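Local coordinates for retropepsin-like aspartic endopeptidase domain-containing protein (Legionella pneumophila subsp. pneumophila str. Philadelphia 1, PDB 2PMA) that is of unknown function but has a retropepsin-like fold and belongs to a family of putative ATP-dependent zinc proteases in the aspartic peptidase clan, at residues 121-124 with 125-129. Numbering follows the deposited sequence.
Sequences LLLG and RDAII. With FMT (formic acid), chain H; ACT (acetate ion), chain E.
Leu123 and Ala127 meet where strand 121-123 turns directly into helix 125-130, with Gly124 at the N-cap. A strand ending in two hydrophobic residues, then Gly-Arg-Asp or Gly-Arg-Asn leading into a short helix, recurs in retropepsins, and Leu-Leu-Gly-Arg-Asp here fits it. Strand 121-123 lies between strands 18-24 and 31-43, parallel to the first and antiparallel to the second. Leu123 is buried, and its CB lies 4.0 Å from Ala127 CB. Its CG sits beside its own backbone N (chi1 -61°), and CD2 also comes to 4.0 Å from Ala127 CB. Two points of the leucine therefore touch one methyl group. Leu24 packs on Leu123 from the neighbouring strand. The carbonyl of Leu123 meets the end of Ile128, with O 3.7 Å from CD1.

Gly124 has no side chain to accept the N-H groups of the first turn. A water accepts the one from Ala127 N at 2.9 Å, and a weak one from Gly124 N. Gly124 O accepts the first hydrogen bond of the helix, from Ile128 N at 3.0 Å, with an N-H...O angle of 165°.

Arg125 points away from the strand. Its chain bends at chi3 (-67°), and the edge of the guanidinium takes up two small molecules, formic acid and acetate, probably carried over from crystallisation. NE gives a nearly straight bond to O2 of formic acid, while NH1 and NH2 share OXT of acetate. NH1 also binds Thr26 O, and Asp126 OD1 forms a salt bridge with Lys29. Both tie the helix start to the loop after strand 18-24. The Ile128 side chain lies beside the glycine carbonyl oxygen, with CG1 3.2 Å from Gly124 O.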
ATOM      1  N   LEU A 121       5.945  -1.987  -0.753  1.00 29.27           N
ATOM      2  CA  LEU A 121       4.550  -1.670  -1.091  1.00 28.52           C
ATOM      3  C   LEU A 121       4.327  -2.134  -2.532  1.00 27.82           C
ATOM      4  O   LEU A 121       5.156  -1.862  -3.403  1.00 27.81           O
ATOM      5  CB  LEU A 121       4.310  -0.148  -0.999  1.00 27.80           C
ATOM      6  CG  LEU A 121       2.911   0.378  -1.383  1.00 28.86           C
ATOM      7  CD1 LEU A 121       1.785  -0.291  -0.584  1.00 27.61           C
ATOM      8  CD2 LEU A 121       2.836   1.933  -1.250  1.00 29.47           C
ATOM      9  N   LEU A 122       3.239  -2.852  -2.771  1.00 26.91           N
ATOM     10  CA  LEU A 122       2.899  -3.253  -4.138  1.00 26.63           C
ATOM     11  C   LEU A 122       1.521  -2.652  -4.408  1.00 27.05           C
ATOM     12  O   LEU A 122       0.594  -2.838  -3.607  1.00 26.32           O
ATOM     13  CB  LEU A 122       2.877  -4.766  -4.209  1.00 28.44           C
ATOM     14  CG  LEU A 122       2.659  -5.475  -5.541  1.00 31.31           C
ATOM     15  CD1 LEU A 122       3.203  -6.897  -5.410  1.00 39.46           C
ATOM     16  CD2 LEU A 122       1.165  -5.480  -5.927  1.00 34.80           C
ATOM     17  N   LEU A 123       1.376  -1.933  -5.520  1.00 24.42           N
ATOM     18  CA  LEU A 123       0.095  -1.365  -5.913  1.00 24.42           C
ATOM     19  C   LEU A 123      -0.400  -2.184  -7.090  1.00 25.19           C
ATOM     20  O   LEU A 123       0.274  -2.265  -8.102  1.00 25.58           O
ATOM     21  CB  LEU A 123       0.301   0.107  -6.318  1.00 25.14           C
ATOM     22  CG  LEU A 123       0.851   1.002  -5.201  1.00 25.37           C
ATOM     23  CD1 LEU A 123       1.026   2.413  -5.796  1.00 29.53           C
ATOM     24  CD2 LEU A 123      -0.134   1.009  -3.966  1.00 28.05           C
ATOM     25  N   GLY A 124      -1.564  -2.809  -6.943  1.00 24.37           N
ATOM     26  CA  GLY A 124      -2.098  -3.678  -7.980  1.00 23.29           C
ATOM     27  C   GLY A 124      -3.082  -2.906  -8.837  1.00 23.25           C
ATOM     28  O   GLY A 124      -3.110  -1.666  -8.799  1.00 23.40           O
ATOM     29  N   ARG A 125      -3.904  -3.631  -9.586  1.00 23.11           N
ATOM     30  CA  ARG A 125      -4.799  -3.015 -10.563  1.00 22.95           C
ATOM     31  C   ARG A 125      -5.807  -2.087  -9.913  1.00 24.50           C
ATOM     32  O   ARG A 125      -6.034  -1.002 -10.419  1.00 23.76           O
ATOM     33  CB  ARG A 125      -5.530  -4.066 -11.407  1.00 23.81           C
ATOM     34  CG  ARG A 125      -4.579  -4.906 -12.249  1.00 23.18           C
ATOM     35  CD  ARG A 125      -5.375  -5.683 -13.310  1.00 25.16           C
ATOM     36  NE  ARG A 125      -6.258  -6.719 -12.724  1.00 27.82           N
ATOM     37  CZ  ARG A 125      -5.870  -7.925 -12.317  1.00 28.29           C
ATOM     38  NH1 ARG A 125      -4.598  -8.301 -12.379  1.00 27.49           N
ATOM     39  NH2 ARG A 125      -6.770  -8.787 -11.846  1.00 30.82           N
ATOM     40  N   ASP A 126      -6.389  -2.494  -8.777  1.00 24.44           N
ATOM     41  CA  ASP A 126      -7.372  -1.637  -8.130  1.00 25.67           C
ATOM     42  C   ASP A 126      -6.765  -0.269  -7.794  1.00 24.92           C
ATOM     43  O   ASP A 126      -7.419   0.746  -8.008  1.00 25.91           O
ATOM     44  CB  ASP A 126      -7.951  -2.292  -6.862  1.00 25.44           C
ATOM     45  CG  ASP A 126      -8.897  -3.457  -7.176  1.00 30.62           C
ATOM     46  OD1 ASP A 126      -9.296  -3.623  -8.350  1.00 33.14           O
ATOM     47  OD2 ASP A 126      -9.252  -4.200  -6.241  1.00 33.02           O
ATOM     48  N   ALA A 127      -5.557  -0.257  -7.220  1.00 24.92           N
ATOM     49  CA  ALA A 127      -4.880   0.986  -6.835  1.00 25.09           C
ATOM     50  C   ALA A 127      -4.515   1.800  -8.076  1.00 24.82           C
ATOM     51  O   ALA A 127      -4.699   3.000  -8.101  1.00 25.26           O
ATOM     52  CB  ALA A 127      -3.604   0.697  -6.008  1.00 24.94           C
ATOM     53  N   ILE A 128      -3.967   1.144  -9.087  1.00 24.63           N
ATOM     54  CA  ILE A 128      -3.545   1.871 -10.310  1.00 24.52           C
ATOM     55  C   ILE A 128      -4.778   2.543 -10.928  1.00 24.28           C
ATOM     56  O   ILE A 128      -4.724   3.705 -11.383  1.00 23.99           O
ATOM     57  CB  ILE A 128      -2.864   0.920 -11.303  1.00 23.88           C
ATOM     58  CG1 ILE A 128      -1.556   0.382 -10.683  1.00 25.76           C
ATOM     59  CG2 ILE A 128      -2.498   1.678 -12.610  1.00 24.89           C
ATOM     60  CD1 ILE A 128      -1.014  -0.904 -11.334  1.00 27.76           C
ATOM     61  N   ILE A 129      -5.904   1.820 -10.937  1.00 24.33           N
ATOM     62  CA  ILE A 129      -7.156   2.392 -11.452  1.00 25.50           C
ATOM     63  C   ILE A 129      -7.624   3.566 -10.579  1.00 25.87           C
ATOM     64  O   ILE A 129      -8.051   4.597 -11.125  1.00 25.43           O
ATOM     65  CB  ILE A 129      -8.241   1.304 -11.618  1.00 25.60           C
ATOM     66  CG1 ILE A 129      -7.814   0.331 -12.729  1.00 25.02           C
ATOM     67  CG2 ILE A 129      -9.613   1.921 -11.996  1.00 28.99           C
ATOM     68  CD1 ILE A 129      -8.544  -1.038 -12.686  1.00 27.49           C
TER
HETATM   69  C   FMT H 304      -9.488  -6.365 -11.752  1.00 62.82           C
HETATM   70  O1  FMT H 304      -9.825  -7.524 -12.039  1.00 62.68           O
HETATM   71  O2  FMT H 304      -8.784  -5.624 -12.452  1.00 62.12           O
HETATM   72  C   ACT E 205      -5.699 -11.223 -10.085  1.00 62.60           C
HETATM   73  O   ACT E 205      -6.941 -11.158  -9.913  1.00 62.84           O
HETATM   74  OXT ACT E 205      -5.305 -11.188 -11.287  1.00 62.65           O
HETATM   75  CH3 ACT E 205      -4.763 -11.331  -8.912  1.00 61.95           C
HETATM   76  O   HOH W   1      -4.462  -2.622  -5.963  1.00 18.61           O